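Long-range contacts in transferrin binding protein B (Actinobacillus suis, PDB 3PQU), which probably binds host transferrin at the bacterial outer membrane, as a surface lipoprotein of the receptor system that acquires iron: residues 111-116 with 209-214; 205-210 with 227-232; 217-222 with 250-255; 245-250 with 258-263. All blocks are in the same frame, centred on the assembly; numbering follows the deposited sequence. Where two conformers were deposited one is given.

Interaction 1: 111-116 with 209-214; sequences QEDKKR and VNRDHK
Glu112 and Asp113, in a short 3-10 turn, face Asp212 and Arg211 of an irregular loop, and one backbone bond joins the two segments: Asp113 N donates to Arg211 O at 3.1 Å. The side chains then divide the contact into two ionic pairs, one on each side of this bond. In the first, the Arg211 chain runs extended from CG to NE past the Asp113 carboxylate, so that CD as well as the guanidinium lies near OD2. Arg211 NH1 donates to Asp113 OD2 at 3.0 Å, with the acceptor at the edge of the guanidinium and close to its plane, although the two flat groups are turned 64° apart. One guanidinium face rests on Val209 CG2, and NH2 is held by Asp207 O and Ser204 O; packing and bonds together fix the rotation of the group. The second pair is looser. Lys214, bent at chi3 and chi4, lays CG against Glu112 CD at 3.6 Å and curls NZ back to OE2 in a weak, 3.4 Å salt bridge. Lys115 NZ binds the other oxygen, Glu112 OE1, at 3.0 Å, so one carboxylate is shared by two lysines. The contact joins the N-lobe handle to its barrel: Asp113 also packs on Tyr125 of strand 121-128 and on Val227, which leads into barrel strand 229-236, while Arg116 pairs with Asp177 of strand 170-183.

Interaction 2: 205-210 with 227-232; sequences ISDNVN and VAHSSE
The His229 imidazole meets the Asp207 carboxylate at its edge, the two planes only 18° apart, and Asp207 CB also lies at that edge, in the ring plane. Val209 CG1 approaches the same ring obliquely, 3.7 Å from His229 NE2, while Trp176 and Phe178 of strand 170-183 make edge-to-face contacts with it. This is a histidine-carboxylate hydrogen bond, here tying a long loop to the start of strand 229-236 in the N-lobe beta barrel. The bond is short and nearly straight: His229 NE2 donates to Asp207 OD2 at 2.7 Å with an angle of 174° at the hydrogen. Asp207 reaches the ring with CG anti to its backbone N (chi1 -154°) and accepts the hydrogen bond on the anti side of OD2. Its other oxygen, OD1, forms a salt bridge with Arg248 NE, so this buried carboxylate is gripped at both ends; the nearby arginine would be expected to favour the charged form of the acid. Farther along the loop the contact becomes apolar, with Val209 CG2 packed against Ala228 CB at 4.1 Å. The Asn210 side chain crosses Val227 obliquely, ND2 4.0 Å from Val227 CG2, while that nitrogen is bonded to His213 O and Gly226 O. The backbone closes the contact beside it, where Ala228 N donates to Asn210 O at 2.8 Å, in the plane of the carbonyl.

Interaction 3: 217-222 with 250-255; sequences EKLGDN and GYINRN
Leu219 and Asn222, the two ends of a type II' beta turn, both direct their side chains toward the irregular segment 250-255, one making the apolar part of the contact and the other the polar part. Asn222 carries the polar half. Its CG lies beside the backbone N (chi1 -72°), which brings ND2 to the Asn253 carbonyl. Asn222 ND2 donates to Asn253 O at 3.0 Å with an angle of 163° at the hydrogen. The acceptor lies close to the plane of the Asn222 amide, whereas the donor stands tilted by 34° from the plane of the carbonyl it binds. The bond is thus well aligned for the amide but comes in off the plane of the carbonyl.

The methyl groups make the apolar half. Ile252 is fully extended, and its CD1 touches both turn residues: it comes 4.2 Å from Leu219 CD1 and 4.0 Å from Asn222 CB. The other leucine methyl, Leu219 CD2, rests against the backbone at Ile252 O, 3.8 Å away. The backbone of Arg254 also comes close to the turn, and its CA makes a CH...O contact of 3.5 Å with Leu219 O. The arginine chain then extends away from the turn, so the side chain approaches through Arg254 CB, 3.8 Å from Leu219 O.

Both segments belong to surface loops of the N-lobe barrel. The turn joins the two short strands 218-219 and 222-223, and residues 250-255 continue from strand 241-249 toward strand 260-271, with Val224 packed against both Leu219 and Ile252.

Interaction 4: 245-250 with 258-263; sequences SLYRNG and QEVTKR
The loop end of a beta hairpin in the N-lobe barrel, strands 241-249 and 260-271, brings Arg248 opposite Thr261 as an antiparallel hydrogen-bonded pair. Arg248 N donates to Thr261 O at 2.8 Å, and Thr261 N returns a bond to Arg248 O at 2.9 Å. Bonds from Arg263 N to Leu246 O and from Gly250 N to Glu259 O extend the ladder in both directions. Beyond it, the extended Gln258 side chain continues the pairing, NE2 donating to Gly250 O at 2.9 Å while OE1 accepts from Lys225 N.

On one face Tyr247 and Lys262 cross, CB of the lysine 3.8 Å from Tyr247 CE1, and the ring's CD1 reaches Val260 CG1. Lys262 bends at chi3 (-58°), turning NZ toward a water that also binds Ser245 OG. On the other face Arg248 and Arg263 lie side by side, guanidinium planes 65° apart, with Arg248 NE 4.1 Å from Arg263 NH2. Arg248 NE pairs with Asp207 and Arg263 makes a cation-pi contact with Phe289, which would offset the repulsion. A second water, held by Arg248 NH1, Glu259 O and Thr261 OG1, implies that solvent bridges polar groups of the two segments here.

The four contacts illustrate how loops beside a barrel's hairpins are tied together by shared residues. Interactions 1 and 2, with centres about 8 Å apart, share Val209 and Asn210: Val209 covers a face of the Arg211 guanidinium within its own segment and packs on Ala228 in interaction 2. Interaction 2 is also about 8 Å from interaction 4, centre to centre, and their strands 229-236 and 241-249 are neighbours in the sheet; Asp207 links them by binding both His229 and Arg248. Interaction 3 lies farther out, its centre about 15 Å from that of interaction 4, but shares Gly250 with it. Asn210 CB packs 3.3 Å from Gly250 O, joining the 205-214 loop to the hairpin.

Interaction 1: 111-116 with 209-214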
loop_
_atom_site.group_PDB
_atom_site.type_symbol
_atom_site.label_atom_id
_atom_site.label_comp_id
_atom_site.label_asym_id
_atom_site.label_seq_id
_atom_site.Cartn_x
_atom_site.Cartn_y
_atom_site.Cartn_z
ATOM N N GLN A 111 10.889 -21.376 16.031
ATOM C CA GLN A 111 12.059 -20.944 16.808
ATOM C C GLN A 111 11.818 -19.516 17.268
ATOM O O GLN A 111 10.962 -18.812 16.715
ATOM C CB GLN A 111 13.336 -20.967 15.962
ATOM C CG GLN A 111 13.784 -22.322 15.499
ATOM C CD GLN A 111 14.190 -23.218 16.653
ATOM O OE1 GLN A 111 14.787 -22.762 17.631
ATOM N NE2 GLN A 111 13.871 -24.502 16.542
ATOM N N GLU A 112 12.570 -19.067 18.262
ATOM C CA GLU A 112 12.386 -17.695 18.744
ATOM C C GLU A 112 12.437 -16.658 17.622
ATOM O O GLU A 112 11.600 -15.759 17.559
ATOM C CB GLU A 112 13.399 -17.353 19.829
ATOM C CG GLU A 112 13.174 -18.127 21.108
ATOM C CD GLU A 112 11.777 -17.905 21.672
ATOM O OE1 GLU A 112 11.225 -18.851 22.265
ATOM O OE2 GLU A 112 11.233 -16.789 21.508
ATOM N N ASP A 113 13.413 -16.780 16.732
ATOM C CA ASP A 113 13.546 -15.810 15.637
ATOM C C ASP A 113 12.427 -15.894 14.584
ATOM O O ASP A 113 12.322 -15.036 13.708
ATOM C CB ASP A 113 14.912 -15.929 14.949
ATOM C CG ASP A 113 15.062 -17.225 14.165
ATOM O OD1 ASP A 113 14.522 -18.262 14.619
ATOM O OD2 ASP A 113 15.750 -17.208 13.112
ATOM N N LYS A 114 11.591 -16.920 14.670
ATOM C CA LYS A 114 10.452 -17.029 13.755
ATOM C C LYS A 114 9.114 -16.783 14.462
ATOM O O LYS A 114 8.041 -17.077 13.917
ATOM C CB LYS A 114 10.484 -18.361 12.992
ATOM C CG LYS A 114 11.811 -18.579 12.257
ATOM C CD LYS A 114 11.776 -19.755 11.290
ATOM C CE LYS A 114 11.909 -21.077 12.038
ATOM N NZ LYS A 114 11.585 -22.219 11.148
ATOM N N LYS A 115 9.184 -16.240 15.679
ATOM C CA LYS A 115 7.976 -15.792 16.387
ATOM C C LYS A 115 7.907 -14.282 16.229
ATOM O O LYS A 115 8.631 -13.536 16.892
ATOM C CB LYS A 115 8.022 -16.174 17.875
ATOM C CG LYS A 115 8.057 -17.664 18.136
ATOM C CD LYS A 115 8.268 -17.979 19.626
ATOM C CE LYS A 115 8.267 -19.492 19.854
ATOM N NZ LYS A 115 8.541 -19.849 21.272
ATOM N N ARG A 116 7.074 -13.835 15.306
ATOM C CA ARG A 116 7.064 -12.429 14.926
ATOM C C ARG A 116 5.626 -11.942 14.954
ATOM O O ARG A 116 4.853 -12.176 14.028
ATOM C CB ARG A 116 7.659 -12.253 13.532
ATOM C CG ARG A 116 9.068 -12.841 13.365
ATOM C CD ARG A 116 9.596 -12.498 11.987
ATOM N NE ARG A 116 10.948 -13.002 11.751
ATOM C CZ ARG A 116 11.678 -12.683 10.690
ATOM N NH1 ARG A 116 11.182 -11.851 9.773
ATOM N NH2 ARG A 116 12.895 -13.200 10.546
ATOM N N VAL A 209 23.614 -16.628 13.392
ATOM C CA VAL A 209 23.159 -15.691 14.407
ATOM C C VAL A 209 22.394 -16.439 15.496
ATOM O O VAL A 209 22.114 -17.624 15.348
ATOM C CB VAL A 209 22.259 -14.638 13.781
ATOM C CG1 VAL A 209 23.066 -13.804 12.792
ATOM C CG2 VAL A 209 21.086 -15.321 13.088
ATOM N N ASN A 210 22.077 -15.755 16.592
ATOM C CA ASN A 210 21.254 -16.339 17.661
ATOM C C ASN A 210 19.792 -16.511 17.234
ATOM O O ASN A 210 19.091 -15.524 16.969
ATOM C CB ASN A 210 21.321 -15.461 18.923
ATOM C CG ASN A 210 20.314 -15.887 19.996
ATOM O OD1 ASN A 210 20.122 -17.076 20.253
ATOM N ND2 ASN A 210 19.670 -14.905 20.628
ATOM N N ARG A 211 19.323 -17.751 17.187
ATOM C CA ARG A 211 17.944 -18.017 16.784
ATOM C C ARG A 211 17.003 -18.514 17.884
ATOM O O ARG A 211 15.778 -18.435 17.736
ATOM C CB ARG A 211 17.930 -18.990 15.602
ATOM C CG ARG A 211 18.779 -18.479 14.455
ATOM C CD ARG A 211 18.506 -19.161 13.161
ATOM N NE ARG A 211 19.465 -18.733 12.146
ATOM C CZ ARG A 211 19.220 -17.820 11.216
ATOM N NH1 ARG A 211 18.029 -17.225 11.158
ATOM N NH2 ARG A 211 20.174 -17.503 10.346
ATOM N N ASP A 212 17.548 -19.010 18.987
ATOM C CA ASP A 212 16.690 -19.698 19.944
ATOM C C ASP A 212 16.805 -19.285 21.416
ATOM O O ASP A 212 16.252 -19.940 22.283
ATOM C CB ASP A 212 16.853 -21.212 19.800
ATOM C CG ASP A 212 18.292 -21.626 19.675
ATOM O OD1 ASP A 212 19.152 -20.991 20.328
ATOM O OD2 ASP A 212 18.558 -22.587 18.922
ATOM N N HIS A 213 17.511 -18.202 21.700
ATOM C CA HIS A 213 17.593 -17.710 23.074
ATOM C C HIS A 213 17.000 -16.320 23.149
ATOM O O HIS A 213 17.469 -15.419 22.458
ATOM C CB HIS A 213 19.045 -17.679 23.544
ATOM C CG HIS A 213 19.699 -19.023 23.548
ATOM N ND1 HIS A 213 19.288 -20.048 24.374
ATOM C CD2 HIS A 213 20.738 -19.510 22.829
ATOM C CE1 HIS A 213 20.041 -21.113 24.158
ATOM N NE2 HIS A 213 20.931 -20.810 23.229
ATOM N N LYS A 214 15.980 -16.150 23.988
ATOM C CA LYS A 214 15.262 -14.879 24.107
ATOM C C LYS A 214 16.147 -13.801 24.719
ATOM O O LYS A 214 17.048 -14.104 25.496
ATOM C CB LYS A 214 14.009 -15.056 24.972
ATOM C CG LYS A 214 13.161 -16.269 24.609
ATOM C CD LYS A 214 12.090 -16.540 25.664
ATOM C CE LYS A 214 10.888 -15.609 25.520
ATOM N NZ LYS A 214 9.860 -16.162 24.589
#

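Interaction 2: 205-210 with 227-232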
loop_
_atom_site.group_PDB
_atom_site.type_symbol
_atom_site.label_atom_id
_atom_site.label_comp_id
_atom_site.label_asym_id
_atom_site.label_seq_id
_atom_site.Cartn_x
_atom_site.Cartn_y
_atom_site.Cartn_z
ATOM N N ILE A 205 18.782 -16.586 6.313
ATOM C CA ILE A 205 18.567 -18.003 6.690
ATOM C C ILE A 205 19.867 -18.701 7.114
ATOM O O ILE A 205 19.874 -19.474 8.066
ATOM C CB ILE A 205 17.945 -18.816 5.537
ATOM C CG1 ILE A 205 16.575 -18.241 5.144
ATOM C CG2 ILE A 205 17.832 -20.316 5.901
ATOM C CD1 ILE A 205 16.107 -18.702 3.733
ATOM N N SER A 206 20.972 -18.431 6.413
ATOM C CA SER A 206 22.215 -19.177 6.645
ATOM C C SER A 206 23.221 -18.457 7.544
ATOM O O SER A 206 24.244 -19.027 7.928
ATOM C CB SER A 206 22.883 -19.519 5.316
ATOM O OG SER A 206 23.299 -18.329 4.665
ATOM N N ASP A 207 22.938 -17.196 7.847
ATOM C CA ASP A 207 23.769 -16.379 8.738
ATOM C C ASP A 207 23.859 -17.077 10.108
ATOM O O ASP A 207 22.851 -17.604 10.610
ATOM C CB ASP A 207 23.124 -14.979 8.857
ATOM C CG ASP A 207 24.128 -13.872 9.186
ATOM O OD1 ASP A 207 25.357 -14.121 9.294
ATOM O OD2 ASP A 207 23.670 -12.719 9.328
ATOM N N ASN A 208 25.057 -17.117 10.695
ATOM C CA ASN A 208 25.265 -17.747 11.994
ATOM C C ASN A 208 24.902 -16.803 13.148
ATOM O O ASN A 208 25.770 -16.234 13.789
ATOM C CB ASN A 208 26.717 -18.225 12.118
ATOM C CG ASN A 208 27.052 -19.346 11.136
ATOM O OD1 ASN A 208 26.163 -20.043 10.631
ATOM N ND2 ASN A 208 28.340 -19.522 10.866
ATOM N N VAL A 209 23.614 -16.628 13.392
ATOM C CA VAL A 209 23.159 -15.691 14.407
ATOM C C VAL A 209 22.394 -16.439 15.496
ATOM O O VAL A 209 22.114 -17.624 15.348
ATOM C CB VAL A 209 22.259 -14.638 13.781
ATOM C CG1 VAL A 209 23.066 -13.804 12.792
ATOM C CG2 VAL A 209 21.086 -15.321 13.088
ATOM N N ASN A 210 22.077 -15.755 16.592
ATOM C CA ASN A 210 21.254 -16.339 17.661
ATOM C C ASN A 210 19.792 -16.511 17.234
ATOM O O ASN A 210 19.091 -15.524 16.969
ATOM C CB ASN A 210 21.321 -15.461 18.923
ATOM C CG ASN A 210 20.314 -15.887 19.996
ATOM O OD1 ASN A 210 20.122 -17.076 20.253
ATOM N ND2 ASN A 210 19.670 -14.905 20.628
ATOM N N VAL A 227 18.080 -11.030 19.208
ATOM C CA VAL A 227 17.750 -12.209 18.408
ATOM C C VAL A 227 17.949 -11.958 16.895
ATOM O O VAL A 227 17.525 -10.922 16.358
ATOM C CB VAL A 227 16.289 -12.667 18.664
ATOM C CG1 VAL A 227 15.925 -13.827 17.731
ATOM C CG2 VAL A 227 16.098 -13.093 20.125
ATOM N N ALA A 228 18.604 -12.904 16.222
ATOM C CA ALA A 228 18.752 -12.880 14.767
ATOM C C ALA A 228 19.049 -11.490 14.209
ATOM O O ALA A 228 20.015 -10.853 14.600
ATOM C CB ALA A 228 17.505 -13.475 14.073
ATOM N N HIS A 229 18.212 -11.045 13.275
ATOM C CA HIS A 229 18.411 -9.760 12.620
ATOM C C HIS A 229 17.317 -8.785 13.046
ATOM O O HIS A 229 16.148 -8.896 12.635
ATOM C CB HIS A 229 18.439 -9.926 11.097
ATOM C CG HIS A 229 19.404 -10.973 10.633
ATOM N ND1 HIS A 229 19.032 -12.283 10.403
ATOM C CD2 HIS A 229 20.735 -10.907 10.386
ATOM C CE1 HIS A 229 20.097 -12.981 10.035
ATOM N NE2 HIS A 229 21.142 -12.171 10.022
ATOM N N SER A 230 17.705 -7.823 13.873
ATOM C CA SER A 230 16.731 -6.922 14.475
ATOM C C SER A 230 16.792 -5.541 13.835
ATOM O O SER A 230 17.831 -5.104 13.322
ATOM C CB SER A 230 16.950 -6.832 15.997
ATOM O OG SER A 230 18.236 -6.309 16.279
ATOM N N SER A 231 15.658 -4.850 13.860
ATOM C CA SER A 231 15.580 -3.524 13.281
ATOM C C SER A 231 14.970 -2.566 14.289
ATOM O O SER A 231 14.140 -2.956 15.119
ATOM C CB SER A 231 14.748 -3.546 11.993
ATOM O OG SER A 231 13.384 -3.830 12.246
ATOM N N GLU A 232 15.375 -1.308 14.214
ATOM C CA GLU A 232 14.720 -0.276 14.999
ATOM C C GLU A 232 14.604 1.006 14.184
ATOM O O GLU A 232 15.539 1.384 13.475
ATOM C CB GLU A 232 15.461 -0.024 16.313
ATOM C CG GLU A 232 14.675 0.912 17.236
ATOM C CD GLU A 232 15.242 0.994 18.648
ATOM O OE1 GLU A 232 15.896 0.025 19.102
ATOM O OE2 GLU A 232 15.015 2.033 19.306
#

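Interaction 3: 217-222 with 250-255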
loop_
_atom_site.group_PDB
_atom_site.type_symbol
_atom_site.label_atom_id
_atom_site.label_comp_id
_atom_site.label_asym_id
_atom_site.label_seq_id
_atom_site.Cartn_x
_atom_site.Cartn_y
_atom_site.Cartn_z
ATOM N N GLU A 217 17.937 -13.559 28.613
ATOM C CA GLU A 217 18.465 -14.800 29.156
ATOM C C GLU A 217 19.963 -14.675 29.435
ATOM O O GLU A 217 20.658 -13.856 28.828
ATOM C CB GLU A 217 18.194 -15.964 28.199
ATOM C CG GLU A 217 18.757 -17.293 28.695
ATOM C CD GLU A 217 18.273 -18.490 27.897
ATOM O OE1 GLU A 217 17.718 -18.295 26.794
ATOM O OE2 GLU A 217 18.451 -19.631 28.379
ATOM N N LYS A 218 20.445 -15.492 30.360
ATOM C CA LYS A 218 21.866 -15.596 30.647
ATOM C C LYS A 218 22.337 -17.014 30.365
ATOM O O LYS A 218 21.752 -17.972 30.856
ATOM C CB LYS A 218 22.146 -15.270 32.113
ATOM C CG LYS A 218 21.828 -13.848 32.520
ATOM C CD LYS A 218 22.906 -13.303 33.449
ATOM C CE LYS A 218 24.263 -13.288 32.754
ATOM N NZ LYS A 218 25.334 -12.659 33.576
ATOM N N LEU A 219 23.392 -17.150 29.575
ATOM C CA LEU A 219 24.023 -18.449 29.388
ATOM C C LEU A 219 25.415 -18.377 30.001
ATOM O O LEU A 219 26.320 -17.742 29.448
ATOM C CB LEU A 219 24.091 -18.827 27.906
ATOM C CG LEU A 219 22.764 -18.977 27.165
ATOM C CD1 LEU A 219 22.105 -17.623 26.959
ATOM C CD2 LEU A 219 22.980 -19.661 25.829
ATOM N N GLY A 220 25.586 -19.022 31.152
ATOM C CA GLY A 220 26.731 -18.732 31.993
ATOM C C GLY A 220 26.520 -17.298 32.442
ATOM O O GLY A 220 25.412 -16.935 32.850
ATOM N N ASP A 221 27.551 -16.465 32.345
ATOM C CA ASP A 221 27.368 -15.044 32.639
ATOM C C ASP A 221 27.320 -14.207 31.372
ATOM O O ASP A 221 27.665 -13.026 31.376
ATOM C CB ASP A 221 28.435 -14.525 33.607
ATOM C CG ASP A 221 27.986 -14.600 35.052
ATOM O OD1 ASP A 221 27.457 -13.589 35.562
ATOM O OD2 ASP A 221 28.148 -15.676 35.667
ATOM N N ASN A 222 26.886 -14.834 30.286
ATOM C CA ASN A 222 26.692 -14.135 29.029
ATOM C C ASN A 222 25.226 -13.779 28.836
ATOM O O ASN A 222 24.393 -14.670 28.690
ATOM C CB ASN A 222 27.208 -14.988 27.867
ATOM C CG ASN A 222 28.732 -15.072 27.837
ATOM O OD1 ASN A 222 29.418 -14.124 28.222
ATOM N ND2 ASN A 222 29.264 -16.204 27.368
ATOM N N GLY A 250 24.790 -11.870 16.954
ATOM C CA GLY A 250 25.551 -13.096 16.796
ATOM C C GLY A 250 25.128 -14.280 17.645
ATOM O O GLY A 250 24.367 -14.161 18.610
ATOM N N TYR A 251 25.639 -15.442 17.274
ATOM C CA TYR A 251 25.413 -16.667 18.025
ATOM C C TYR A 251 25.972 -16.502 19.439
ATOM O O TYR A 251 27.004 -15.861 19.612
ATOM C CB TYR A 251 26.115 -17.821 17.303
ATOM C CG TYR A 251 26.027 -19.130 18.024
ATOM C CD1 TYR A 251 27.035 -19.534 18.890
ATOM C CD2 TYR A 251 24.932 -19.972 17.842
ATOM C CE1 TYR A 251 26.954 -20.743 19.561
ATOM C CE2 TYR A 251 24.844 -21.179 18.505
ATOM C CZ TYR A 251 25.857 -21.557 19.362
ATOM O OH TYR A 251 25.772 -22.755 20.019
ATOM N N ILE A 252 25.297 -17.060 20.447
ATOM C CA ILE A 252 25.718 -16.883 21.839
ATOM C C ILE A 252 25.717 -18.192 22.626
ATOM O O ILE A 252 24.756 -18.958 22.562
ATOM C CB ILE A 252 24.843 -15.856 22.606
ATOM C CG1 ILE A 252 25.248 -15.827 24.088
ATOM C CG2 ILE A 252 23.355 -16.186 22.468
ATOM C CD1 ILE A 252 24.499 -14.810 24.932
ATOM N N ASN A 253 26.797 -18.413 23.376
ATOM C CA ASN A 253 27.024 -19.621 24.170
ATOM C C ASN A 253 27.326 -19.278 25.612
ATOM O O ASN A 253 27.324 -18.111 25.996
ATOM C CB ASN A 253 28.243 -20.373 23.637
ATOM C CG ASN A 253 27.873 -21.623 22.904
ATOM O OD1 ASN A 253 26.717 -22.041 22.919
ATOM N ND2 ASN A 253 28.853 -22.237 22.250
ATOM N N ARG A 254 27.612 -20.299 26.413
ATOM C CA ARG A 254 28.228 -20.060 27.710
ATOM C C ARG A 254 29.734 -19.933 27.499
ATOM O O ARG A 254 30.463 -19.454 28.370
ATOM C CB ARG A 254 27.893 -21.168 28.711
ATOM C CG ARG A 254 28.087 -22.571 28.184
ATOM C CD ARG A 254 27.671 -23.589 29.227
ATOM N NE ARG A 254 27.481 -24.913 28.645
ATOM C CZ ARG A 254 26.971 -25.949 29.303
ATOM N NH1 ARG A 254 26.600 -25.815 30.570
ATOM N NH2 ARG A 254 26.831 -27.118 28.692
ATOM N N ASN A 255 30.182 -20.356 26.321
ATOM C CA ASN A 255 31.582 -20.240 25.921
ATOM C C ASN A 255 31.886 -18.989 25.108
ATOM O O ASN A 255 33.042 -18.724 24.777
ATOM C CB ASN A 255 31.989 -21.446 25.078
ATOM C CG ASN A 255 31.815 -22.742 25.807
ATOM O OD1 ASN A 255 31.835 -22.784 27.038
ATOM N ND2 ASN A 255 31.646 -23.822 25.053
#

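Interaction 4: 245-250 with 258-263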
loop_
_atom_site.group_PDB
_atom_site.type_symbol
_atom_site.label_atom_id
_atom_site.label_comp_id
_atom_site.label_asym_id
_atom_site.label_seq_id
_atom_site.Cartn_x
_atom_site.Cartn_y
_atom_site.Cartn_z
ATOM N N SER A 245 18.051 1.687 12.189
ATOM C CA SER A 245 19.268 0.896 12.310
ATOM C C SER A 245 18.937 -0.579 12.101
ATOM O O SER A 245 17.896 -1.056 12.556
ATOM C CB SER A 245 19.849 1.093 13.722
ATOM O OG SER A 245 20.345 2.405 13.877
ATOM N N LEU A 246 19.824 -1.307 11.437
ATOM C CA LEU A 246 19.653 -2.750 11.302
ATOM C C LEU A 246 20.845 -3.462 11.908
ATOM O O LEU A 246 21.991 -3.140 11.573
ATOM C CB LEU A 246 19.517 -3.150 9.824
ATOM C CG LEU A 246 18.527 -2.325 8.982
ATOM C CD1 LEU A 246 18.536 -2.822 7.533
ATOM C CD2 LEU A 246 17.135 -2.429 9.559
ATOM N N TYR A 247 20.565 -4.450 12.762
ATOM C CA TYR A 247 21.586 -5.116 13.562
ATOM C C TYR A 247 21.675 -6.608 13.274
ATOM O O TYR A 247 20.668 -7.249 12.959
ATOM C CB TYR A 247 21.269 -4.958 15.057
ATOM C CG TYR A 247 21.270 -3.537 15.555
ATOM C CD1 TYR A 247 22.442 -2.954 16.035
ATOM C CD2 TYR A 247 20.095 -2.785 15.584
ATOM C CE1 TYR A 247 22.456 -1.638 16.507
ATOM C CE2 TYR A 247 20.093 -1.477 16.064
ATOM C CZ TYR A 247 21.274 -0.911 16.523
ATOM O OH TYR A 247 21.274 0.379 16.999
ATOM N N ARG A 248 22.880 -7.155 13.406
ATOM C CA ARG A 248 23.098 -8.602 13.384
ATOM C C ARG A 248 23.446 -9.034 14.798
ATOM O O ARG A 248 24.402 -8.525 15.413
ATOM C CB ARG A 248 24.232 -8.976 12.408
ATOM C CG ARG A 248 24.565 -10.486 12.322
ATOM C CD ARG A 248 25.915 -10.723 11.620
ATOM N NE ARG A 248 26.203 -12.137 11.367
ATOM C CZ ARG A 248 26.920 -12.914 12.181
ATOM N NH1 ARG A 248 27.416 -12.424 13.304
ATOM N NH2 ARG A 248 27.145 -14.184 11.873
ATOM N N ASN A 249 22.661 -9.960 15.331
ATOM C CA ASN A 249 22.860 -10.424 16.706
ATOM C C ASN A 249 23.485 -11.812 16.712
ATOM O O ASN A 249 22.792 -12.803 16.491
ATOM C CB ASN A 249 21.515 -10.425 17.439
ATOM C CG ASN A 249 20.886 -9.051 17.462
ATOM O OD1 ASN A 249 21.394 -8.150 18.122
ATOM N ND2 ASN A 249 19.803 -8.870 16.716
ATOM N N GLY A 250 24.790 -11.870 16.954
ATOM C CA GLY A 250 25.551 -13.096 16.796
ATOM C C GLY A 250 25.128 -14.280 17.645
ATOM O O GLY A 250 24.367 -14.161 18.610
ATOM N N GLN A 258 27.887 -12.624 23.216
ATOM C CA GLN A 258 27.199 -12.294 21.979
ATOM C C GLN A 258 27.800 -11.065 21.307
ATOM O O GLN A 258 28.049 -10.061 21.958
ATOM C CB GLN A 258 25.699 -12.064 22.218
ATOM C CG GLN A 258 24.946 -11.862 20.894
ATOM C CD GLN A 258 23.433 -11.766 21.049
ATOM O OE1 GLN A 258 22.942 -11.087 21.938
ATOM N NE2 GLN A 258 22.689 -12.431 20.150
ATOM N N GLU A 259 28.047 -11.143 20.004
ATOM C CA GLU A 259 28.506 -9.978 19.257
ATOM C C GLU A 259 27.342 -9.325 18.514
ATOM O O GLU A 259 26.760 -9.916 17.603
ATOM C CB GLU A 259 29.643 -10.354 18.296
ATOM C CG GLU A 259 30.868 -10.919 19.007
ATOM C CD GLU A 259 32.070 -11.082 18.094
ATOM O OE1 GLU A 259 32.389 -10.132 17.348
ATOM O OE2 GLU A 259 32.706 -12.158 18.135
ATOM N N VAL A 260 26.995 -8.113 18.919
ATOM C CA VAL A 260 25.927 -7.380 18.257
ATOM C C VAL A 260 26.540 -6.305 17.355
ATOM O O VAL A 260 27.243 -5.423 17.846
ATOM C CB VAL A 260 25.008 -6.722 19.292
ATOM C CG1 VAL A 260 23.942 -5.861 18.583
ATOM C CG2 VAL A 260 24.362 -7.781 20.174
ATOM N N THR A 261 26.312 -6.379 16.042
ATOM C CA THR A 261 26.889 -5.370 15.160
ATOM C C THR A 261 25.846 -4.660 14.322
ATOM O O THR A 261 24.928 -5.281 13.805
ATOM C CB THR A 261 28.008 -5.937 14.251
ATOM O OG1 THR A 261 27.519 -7.076 13.542
ATOM C CG2 THR A 261 29.215 -6.347 15.079
ATOM N N LYS A 262 25.981 -3.343 14.208
ATOM C CA LYS A 262 25.106 -2.585 13.334
ATOM C C LYS A 262 25.611 -2.726 11.900
ATOM O O LYS A 262 26.750 -2.383 11.600
ATOM C CB LYS A 262 25.045 -1.108 13.737
ATOM C CG LYS A 262 24.038 -0.323 12.896
ATOM C CD LYS A 262 24.128 1.186 13.138
ATOM C CE LYS A 262 23.902 1.526 14.591
ATOM N NZ LYS A 262 23.798 3.012 14.818
ATOM N N ARG A 263 24.751 -3.241 11.025
ATOM C CA ARG A 263 25.076 -3.423 9.610
ATOM C C ARG A 263 24.665 -2.211 8.759
ATOM O O ARG A 263 25.309 -1.902 7.759
ATOM C CB ARG A 263 24.352 -4.649 9.056
ATOM C CG ARG A 263 24.847 -5.970 9.583
ATOM C CD ARG A 263 26.173 -6.317 8.946
ATOM N NE ARG A 263 26.291 -7.751 8.703
ATOM C CZ ARG A 263 27.441 -8.372 8.477
ATOM N NH1 ARG A 263 28.576 -7.685 8.473
ATOM N NH2 ARG A 263 27.458 -9.681 8.276
HETATM O O HOH W 1 22.233 4.353 13.197
HETATM O O HOH W 2 27.217 -9.857 14.895
#